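Local coordinates for E3 ubiquitin-protein ligase RNF31 (Mus musculus, PDB 5Y3T), which acts as a RING-type E3 ubiquitin ligase, also called HOIP, which binds HOIL-1 and probably acts in building linear ubiquitin chains, at residues S51-M56 / G85-A90; E59-Q64 / E93-R98; S32-Q35 / V41-Q44. All coordinates share one frame; numbering follows the deposited sequence.

Contact 1 of 3, residues S51-M56 / G85-A90; sequences SYVLEM and GNLDEA
Met56 and Leu87 meet almost perpendicularly, the thioether end of one laid across the isopropyl end of the other. The methyl CE of Met56 lies 3.5 Å from CD2 of Leu87, and SD of Met56 follows at 3.9 Å from the same CD2, so one leucine branch takes both atoms. The Met56 chain runs out extended as far as the sulfur and then bends at chi3 (52°), the turn that brings CE up to Leu87. The other branch of Leu87 faces Val53: CD1 of Leu87 and CG1 of Val53 are 4.5 Å apart, a looser touch than the methionine makes. The leucine thus straddles two residues about one turn apart, Val53 and Met56, on the same face of helix 42-64. No hydrogen bond links the two segments, and their closest CA atoms, those of Val53 and Leu87, remain 8.5 Å apart; side chains alone close the gap. Leu87 is the first residue of helix 87-107, and Asn86 before it is the N-cap, its OD1 receiving Glu89 N at 3.1 Å in a fairly straight bond (166°), although the donor N lies well above the carbonyl plane (54°). Gly85, just before the cap, has a positive phi that suits glycine. Tyr36 from helix 27-37 packs on Val53, Met56 and Leu87 alike, and Trp80 from helix 73-82 adds to the cover of Val53. A capped helix start whose first residue packs on the sides of helices 27-37 and 42-64 is in keeping with the helical packing of the HOIP UBA domain pair.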
loop_
_atom_site.group_PDB
_atom_site.type_symbol
_atom_site.label_atom_id
_atom_site.label_comp_id
_atom_site.label_asym_id
_atom_site.label_seq_id
_atom_site.Cartn_x
_atom_site.Cartn_y
_atom_site.Cartn_z
ATOM N N SER B 51 6.391 -19.360 -11.625
ATOM C CA SER B 51 5.908 -18.783 -12.873
ATOM C C SER B 51 4.639 -19.450 -13.393
ATOM O O SER B 51 3.880 -18.801 -14.098
ATOM C CB SER B 51 6.992 -18.822 -13.951
ATOM O OG SER B 51 7.065 -20.128 -14.492
ATOM N N TYR B 52 4.407 -20.728 -13.077
ATOM C CA TYR B 52 3.178 -21.406 -13.530
ATOM C C TYR B 52 2.014 -20.922 -12.695
ATOM O O TYR B 52 0.919 -20.730 -13.221
ATOM C CB TYR B 52 3.250 -22.948 -13.441
ATOM C CG TYR B 52 4.216 -23.663 -14.390
ATOM C CD1 TYR B 52 4.617 -23.094 -15.614
ATOM C CD2 TYR B 52 4.695 -24.952 -14.078
ATOM C CE1 TYR B 52 5.485 -23.767 -16.465
ATOM C CE2 TYR B 52 5.552 -25.631 -14.931
ATOM C CZ TYR B 52 5.940 -25.030 -16.116
ATOM O OH TYR B 52 6.786 -25.678 -16.963
ATOM N N VAL B 53 2.247 -20.752 -11.390
ATOM C CA VAL B 53 1.234 -20.183 -10.494
ATOM C C VAL B 53 0.904 -18.739 -10.862
ATOM O O VAL B 53 -0.260 -18.424 -10.987
ATOM C CB VAL B 53 1.635 -20.255 -9.016
ATOM C CG1 VAL B 53 0.555 -19.620 -8.150
ATOM C CG2 VAL B 53 1.903 -21.711 -8.611
ATOM N N LEU B 54 1.905 -17.892 -11.118
ATOM C CA LEU B 54 1.641 -16.469 -11.481
ATOM C C LEU B 54 0.924 -16.352 -12.802
ATOM O O LEU B 54 0.015 -15.522 -12.956
ATOM C CB LEU B 54 2.925 -15.611 -11.428
ATOM C CG LEU B 54 3.611 -15.636 -10.030
ATOM C CD1 LEU B 54 4.931 -14.882 -9.922
ATOM C CD2 LEU B 54 2.655 -15.129 -8.966
ATOM N N GLU B 55 1.277 -17.241 -13.735
ATOM C CA GLU B 55 0.585 -17.353 -15.015
ATOM C C GLU B 55 -0.917 -17.613 -14.787
ATOM O O GLU B 55 -1.759 -16.995 -15.445
ATOM C CB GLU B 55 1.295 -18.430 -15.854
ATOM C CG GLU B 55 0.804 -18.755 -17.269
ATOM C CD GLU B 55 1.699 -19.826 -17.939
ATOM O OE1 GLU B 55 1.232 -20.964 -18.246
ATOM O OE2 GLU B 55 2.904 -19.536 -18.122
ATOM N N MET B 56 -1.241 -18.476 -13.820
ATOM C CA MET B 56 -2.625 -18.852 -13.504
ATOM C C MET B 56 -3.361 -17.699 -12.849
ATOM O O MET B 56 -4.529 -17.434 -13.164
ATOM C CB MET B 56 -2.648 -20.103 -12.583
ATOM C CG MET B 56 -4.019 -20.538 -12.002
ATOM S SD MET B 56 -4.046 -22.203 -11.247
ATOM C CE MET B 56 -2.644 -22.046 -10.130
ATOM N N GLY B 85 0.249 -16.495 -0.703
ATOM C CA GLY B 85 0.050 -17.737 -1.455
ATOM C C GLY B 85 -1.368 -18.301 -1.434
ATOM O O GLY B 85 -1.603 -19.409 -1.939
ATOM N N ASN B 86 -2.330 -17.558 -0.889
ATOM C CA ASN B 86 -3.727 -17.965 -1.016
ATOM C C ASN B 86 -4.216 -17.634 -2.425
ATOM O O ASN B 86 -4.440 -16.467 -2.723
ATOM C CB ASN B 86 -4.573 -17.252 0.023
ATOM C CG ASN B 86 -6.019 -17.698 0.021
ATOM O OD1 ASN B 86 -6.653 -17.873 -1.037
ATOM N ND2 ASN B 86 -6.570 -17.831 1.212
ATOM N N LEU B 87 -4.425 -18.657 -3.269
ATOM C CA LEU B 87 -4.781 -18.436 -4.682
ATOM C C LEU B 87 -6.024 -17.571 -4.887
ATOM O O LEU B 87 -5.968 -16.546 -5.599
ATOM C CB LEU B 87 -4.937 -19.749 -5.452
ATOM C CG LEU B 87 -4.924 -19.635 -6.975
ATOM C CD1 LEU B 87 -3.780 -18.754 -7.420
ATOM C CD2 LEU B 87 -4.829 -21.001 -7.672
ATOM N N ASP B 88 -7.110 -17.926 -4.223
ATOM C CA ASP B 88 -8.393 -17.214 -4.403
ATOM C C ASP B 88 -8.301 -15.776 -3.859
ATOM O O ASP B 88 -8.919 -14.868 -4.379
ATOM C CB ASP B 88 -9.583 -17.910 -3.701
ATOM C CG ASP B 88 -10.554 -18.630 -4.659
ATOM O OD1 ASP B 88 -10.662 -18.305 -5.871
ATOM O OD2 ASP B 88 -11.273 -19.525 -4.139
ATOM N N GLU B 89 -7.563 -15.552 -2.796
ATOM C CA GLU B 89 -7.403 -14.157 -2.364
ATOM C C GLU B 89 -6.519 -13.337 -3.291
ATOM O O GLU B 89 -6.756 -12.150 -3.483
ATOM C CB GLU B 89 -6.893 -14.105 -0.960
ATOM C CG GLU B 89 -7.980 -14.561 -0.016
ATOM C CD GLU B 89 -7.584 -14.396 1.416
ATOM O OE1 GLU B 89 -6.422 -13.960 1.719
ATOM O OE2 GLU B 89 -8.464 -14.726 2.225
ATOM N N ALA B 90 -5.559 -14.017 -3.901
ATOM C CA ALA B 90 -4.553 -13.400 -4.722
ATOM C C ALA B 90 -5.179 -12.935 -5.996
ATOM O O ALA B 90 -4.839 -11.870 -6.516
ATOM C CB ALA B 90 -3.446 -14.410 -5.004
#

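Contact 2 of 3, residues E59-Q64 / E93-R98; sequences ELAGQQ and ECVRAR
Ala61 is where segments 59-64 and 93-98 come nearest, facing both Cys94 and Val95. Its CB stands 3.9 Å from SG of Cys94 and, equally, 3.9 Å from CG2 of Val95, with the small methyl set between the sulfur and the branch. The backbone of Ala61 shares in the contact: its O atom lies 3.7 Å from CG2 of Val95. That branch of the valine, anti to its own carbonyl carbon, reaches the alanine, while SG of Cys94 arrives by lying anti to the backbone N (chi1 -179°). Consistent with so small a side chain, the CA atoms of Ala61 and Val95 approach to 5.5 Å, and the segment axes pass 9.2 Å apart at a crossing angle of -62°. One turn on, Gln64 adds only its CB, 4.3 Å from CG2 of Val95, and its amide end leads away. Phe71, from the loop after helix 42-64, touches both Ala61 and Cys94, and Leu68 lies on Val95. Charged groups of helix 87-107 are occupied to the side: Arg96 forms a salt bridge with Glu93 and another with an acidic side chain of another protein chain. Since no hydrogen bond or ion pair spans the two segments, their union rests on small apolar groups fitting closely, so any selectivity of the pairing would rest mainly on shape.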
loop_
_atom_site.group_PDB
_atom_site.type_symbol
_atom_site.label_atom_id
_atom_site.label_comp_id
_atom_site.label_asym_id
_atom_site.label_seq_id
_atom_site.Cartn_x
_atom_site.Cartn_y
_atom_site.Cartn_z
ATOM N N GLU B 59 -4.402 -15.141 -15.672
ATOM C CA GLU B 59 -5.538 -15.619 -16.499
ATOM C C GLU B 59 -6.842 -15.626 -15.712
ATOM O O GLU B 59 -7.852 -15.140 -16.218
ATOM C CB GLU B 59 -5.295 -16.958 -17.268
ATOM C CG GLU B 59 -4.801 -18.180 -16.498
ATOM C CD GLU B 59 -4.160 -19.247 -17.407
ATOM O OE1 GLU B 59 -4.619 -19.424 -18.566
ATOM O OE2 GLU B 59 -3.186 -19.915 -16.970
ATOM N N LEU B 60 -6.825 -16.109 -14.478
ATOM C CA LEU B 60 -8.044 -16.088 -13.622
ATOM C C LEU B 60 -8.463 -14.668 -13.296
ATOM O O LEU B 60 -9.657 -14.357 -13.322
ATOM C CB LEU B 60 -7.843 -16.875 -12.319
ATOM C CG LEU B 60 -7.481 -18.356 -12.416
ATOM C CD1 LEU B 60 -7.234 -18.922 -11.028
ATOM C CD2 LEU B 60 -8.535 -19.170 -13.155
ATOM N N ALA B 61 -7.499 -13.783 -13.039
ATOM C CA ALA B 61 -7.843 -12.370 -12.931
ATOM C C ALA B 61 -8.624 -11.851 -14.180
ATOM O O ALA B 61 -9.705 -11.237 -14.054
ATOM C CB ALA B 61 -6.585 -11.566 -12.702
ATOM N N GLY B 62 -8.075 -12.104 -15.383
ATOM C CA GLY B 62 -8.739 -11.745 -16.646
ATOM C C GLY B 62 -10.133 -12.342 -16.829
ATOM O O GLY B 62 -11.031 -11.697 -17.352
ATOM N N GLN B 63 -10.304 -13.579 -16.395
ATOM C CA GLN B 63 -11.609 -14.219 -16.375
ATOM C C GLN B 63 -12.616 -13.608 -15.407
ATOM O O GLN B 63 -13.794 -13.497 -15.732
ATOM C CB GLN B 63 -11.439 -15.693 -16.059
ATOM C CG GLN B 63 -10.782 -16.411 -17.220
ATOM C CD GLN B 63 -10.468 -17.846 -16.912
ATOM O OE1 GLN B 63 -10.909 -18.398 -15.888
ATOM N NE2 GLN B 63 -9.703 -18.474 -17.803
ATOM N N GLN B 64 -12.160 -13.213 -14.225
ATOM C CA GLN B 64 -13.080 -12.740 -13.187
ATOM C C GLN B 64 -13.608 -11.379 -13.486
ATOM O O GLN B 64 -14.751 -11.138 -13.236
ATOM C CB GLN B 64 -12.470 -12.865 -11.782
ATOM C CG GLN B 64 -12.229 -14.344 -11.407
ATOM C CD GLN B 64 -13.522 -15.164 -11.294
ATOM O OE1 GLN B 64 -13.672 -16.263 -11.865
ATOM N NE2 GLN B 64 -14.472 -14.616 -10.575
ATOM N N GLU B 93 -7.420 -9.887 -5.090
ATOM C CA GLU B 93 -6.610 -8.663 -4.978
ATOM C C GLU B 93 -5.969 -8.234 -6.273
ATOM O O GLU B 93 -5.747 -7.049 -6.476
ATOM C CB GLU B 93 -5.500 -8.789 -3.891
ATOM C CG GLU B 93 -6.060 -8.903 -2.469
ATOM C CD GLU B 93 -7.201 -7.907 -2.143
ATOM O OE1 GLU B 93 -6.961 -6.696 -2.205
ATOM O OE2 GLU B 93 -8.328 -8.317 -1.797
ATOM N N CYS B 94 -5.581 -9.179 -7.136
ATOM C CA CYS B 94 -4.989 -8.801 -8.434
ATOM C C CYS B 94 -6.001 -7.947 -9.264
ATOM O O CYS B 94 -5.693 -6.852 -9.775
ATOM C CB CYS B 94 -4.542 -10.054 -9.153
ATOM S SG CYS B 94 -3.779 -9.764 -10.742
ATOM N N VAL B 95 -7.229 -8.449 -9.287
ATOM C CA VAL B 95 -8.406 -7.803 -9.872
ATOM C C VAL B 95 -8.725 -6.482 -9.193
ATOM O O VAL B 95 -8.962 -5.465 -9.870
ATOM C CB VAL B 95 -9.629 -8.744 -9.727
ATOM C CG1 VAL B 95 -10.974 -8.043 -9.982
ATOM C CG2 VAL B 95 -9.454 -9.955 -10.635
ATOM N N ARG B 96 -8.756 -6.512 -7.862
ATOM C CA ARG B 96 -9.076 -5.324 -7.074
ATOM C C ARG B 96 -8.042 -4.224 -7.193
ATOM O O ARG B 96 -8.389 -3.075 -7.398
ATOM C CB ARG B 96 -9.292 -5.707 -5.609
ATOM C CG ARG B 96 -10.611 -6.457 -5.416
ATOM C CD ARG B 96 -10.615 -7.199 -4.107
ATOM N NE ARG B 96 -11.855 -7.899 -3.897
ATOM C CZ ARG B 96 -12.265 -8.436 -2.747
ATOM N NH1 ARG B 96 -11.549 -8.363 -1.642
ATOM N NH2 ARG B 96 -13.441 -9.027 -2.705
ATOM N N ALA B 97 -6.776 -4.567 -7.070
ATOM C CA ALA B 97 -5.693 -3.600 -7.312
ATOM C C ALA B 97 -5.821 -2.896 -8.662
ATOM O O ALA B 97 -5.714 -1.684 -8.709
ATOM C CB ALA B 97 -4.300 -4.227 -7.182
ATOM N N ARG B 98 -6.088 -3.643 -9.730
ATOM C CA ARG B 98 -6.189 -3.044 -11.044
ATOM C C ARG B 98 -7.457 -2.215 -11.224
ATOM O O ARG B 98 -7.397 -1.166 -11.834
ATOM C CB ARG B 98 -6.161 -4.126 -12.101
ATOM C CG ARG B 98 -6.269 -3.586 -13.516
ATOM C CD ARG B 98 -4.938 -3.042 -14.066
ATOM N NE ARG B 98 -5.108 -3.339 -15.458
ATOM C CZ ARG B 98 -4.397 -4.157 -16.220
ATOM N NH1 ARG B 98 -3.229 -4.686 -15.872
ATOM N NH2 ARG B 98 -4.848 -4.343 -17.431
#

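Contact 3 of 3, residues S32-Q35 / V41-Q44; sequences SALQ and VPLQ
Ala33 joins the contact by two ends: its carbonyl O accepts a hydrogen bond from the hydroxyl OG of Ser37, one turn further along helix 27-37, while its methyl faces Pro42. Across the gap CB of Ala33 lies 4.4 Å from CB of Pro42, and the CA atoms of the same two residues, 5.9 Å apart, are the nearest pair across the segments. Leu34 reaches the other part of the ring: its CD2 comes within 4.3 Å of CG of Pro42. The leucine bond from CA sets out across the contact, not straight at it, and CD1 points on, anti to CA (chi2 176°), which leaves CD2 as the branch beside the proline. Between them, alanine and leucine thus meet successive carbons, CB and CG, of one proline ring. Both side-chain distances are ordinary apolar contacts, and nothing polar bridges the segments. Pro42 is the first residue of helix 42-64, a position where the missing backbone N-H costs no helical hydrogen bond, and Val41 before it stands at the N-cap. In the turn leading in, Val41 N is hydrogen-bonded to OG1 of Thr39. The contact lies at the short connection between helix 27-37 and helix 42-64. Helix 2-22 lies against the same place, Met16 touching both Leu34 and Pro42 and Leu13 touching Leu34, while Ser32 packs against Trp80 and Leu81 of helix 73-82.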
loop_
_atom_site.group_PDB
_atom_site.type_symbol
_atom_site.label_atom_id
_atom_site.label_comp_id
_atom_site.label_asym_id
_atom_site.label_seq_id
_atom_site.Cartn_x
_atom_site.Cartn_y
_atom_site.Cartn_z
ATOM N N SER B 32 5.014 -17.784 1.198
ATOM C CA SER B 32 3.980 -18.010 0.194
ATOM C C SER B 32 4.117 -19.374 -0.454
ATOM O O SER B 32 3.103 -20.078 -0.655
ATOM C CB SER B 32 4.021 -16.927 -0.889
ATOM O OG SER B 32 3.658 -15.660 -0.334
ATOM N N ALA B 33 5.374 -19.750 -0.724
ATOM C CA ALA B 33 5.701 -21.072 -1.212
ATOM C C ALA B 33 5.323 -22.172 -0.230
ATOM O O ALA B 33 4.665 -23.147 -0.628
ATOM C CB ALA B 33 7.149 -21.152 -1.539
ATOM N N LEU B 34 5.733 -22.002 1.032
ATOM C CA LEU B 34 5.416 -22.926 2.121
ATOM C C LEU B 34 3.909 -23.130 2.253
ATOM O O LEU B 34 3.443 -24.259 2.301
ATOM C CB LEU B 34 6.001 -22.454 3.455
ATOM C CG LEU B 34 7.553 -22.444 3.601
ATOM C CD1 LEU B 34 8.063 -21.872 4.931
ATOM C CD2 LEU B 34 8.108 -23.838 3.408
ATOM N N GLN B 35 3.152 -22.048 2.282
ATOM C CA GLN B 35 1.685 -22.133 2.448
ATOM C C GLN B 35 0.970 -22.821 1.285
ATOM O O GLN B 35 0.081 -23.628 1.528
ATOM C CB GLN B 35 1.077 -20.744 2.548
ATOM C CG GLN B 35 1.513 -19.980 3.758
ATOM C CD GLN B 35 0.876 -20.556 4.962
ATOM O OE1 GLN B 35 1.471 -21.371 5.637
ATOM N NE2 GLN B 35 -0.355 -20.157 5.230
ATOM N N VAL B 41 11.601 -27.559 0.585
ATOM C CA VAL B 41 12.682 -26.927 -0.153
ATOM C C VAL B 41 12.092 -25.714 -0.899
ATOM O O VAL B 41 11.920 -25.711 -2.144
ATOM C CB VAL B 41 13.295 -27.917 -1.190
ATOM C CG1 VAL B 41 14.151 -28.966 -0.494
ATOM C CG2 VAL B 41 12.216 -28.620 -2.043
ATOM N N PRO B 42 11.771 -24.659 -0.161
ATOM C CA PRO B 42 11.107 -23.502 -0.801
ATOM C C PRO B 42 11.872 -22.831 -1.938
ATOM O O PRO B 42 11.259 -22.365 -2.883
ATOM C CB PRO B 42 10.919 -22.513 0.365
ATOM C CG PRO B 42 11.864 -22.978 1.433
ATOM C CD PRO B 42 11.952 -24.468 1.284
ATOM N N LEU B 43 13.195 -22.757 -1.848
ATOM C CA LEU B 43 13.976 -22.147 -2.928
ATOM C C LEU B 43 13.789 -22.871 -4.225
ATOM O O LEU B 43 13.548 -22.243 -5.256
ATOM C CB LEU B 43 15.461 -22.086 -2.580
ATOM C CG LEU B 43 15.787 -21.162 -1.390
ATOM C CD1 LEU B 43 17.263 -21.264 -1.051
ATOM C CD2 LEU B 43 15.387 -19.714 -1.693
ATOM N N GLN B 44 13.858 -24.197 -4.170
ATOM C CA GLN B 44 13.654 -25.015 -5.368
ATOM C C GLN B 44 12.293 -24.769 -5.961
ATOM O O GLN B 44 12.200 -24.478 -7.143
ATOM C CB GLN B 44 13.846 -26.507 -5.089
ATOM C CG GLN B 44 15.315 -26.924 -5.044
ATOM C CD GLN B 44 15.470 -28.405 -4.775
ATOM O OE1 GLN B 44 14.850 -29.229 -5.450
ATOM N NE2 GLN B 44 16.265 -28.751 -3.763
#

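Overall arrangement
All three contacts use helix 42-64, taken at different heights: its first turn in contact 3, its middle in contact 1 and its last turns in contact 2. Contact 3 closes first along the chain, a local turn from helix 27-37; contacts 1 and 2 follow and interleave, both pairing helix 42-64 with helix 87-107. Centres of contacts 1 and 2 are about 11 Å apart, those of 1 and 3 about 13 Å, and those of 2 and 3 about 23 Å. Contacts 1 and 3 touch where Gly85 packs on Ser32. Helix 42-64 thus links the early helices to helix 87-107 within the UBA domain pair.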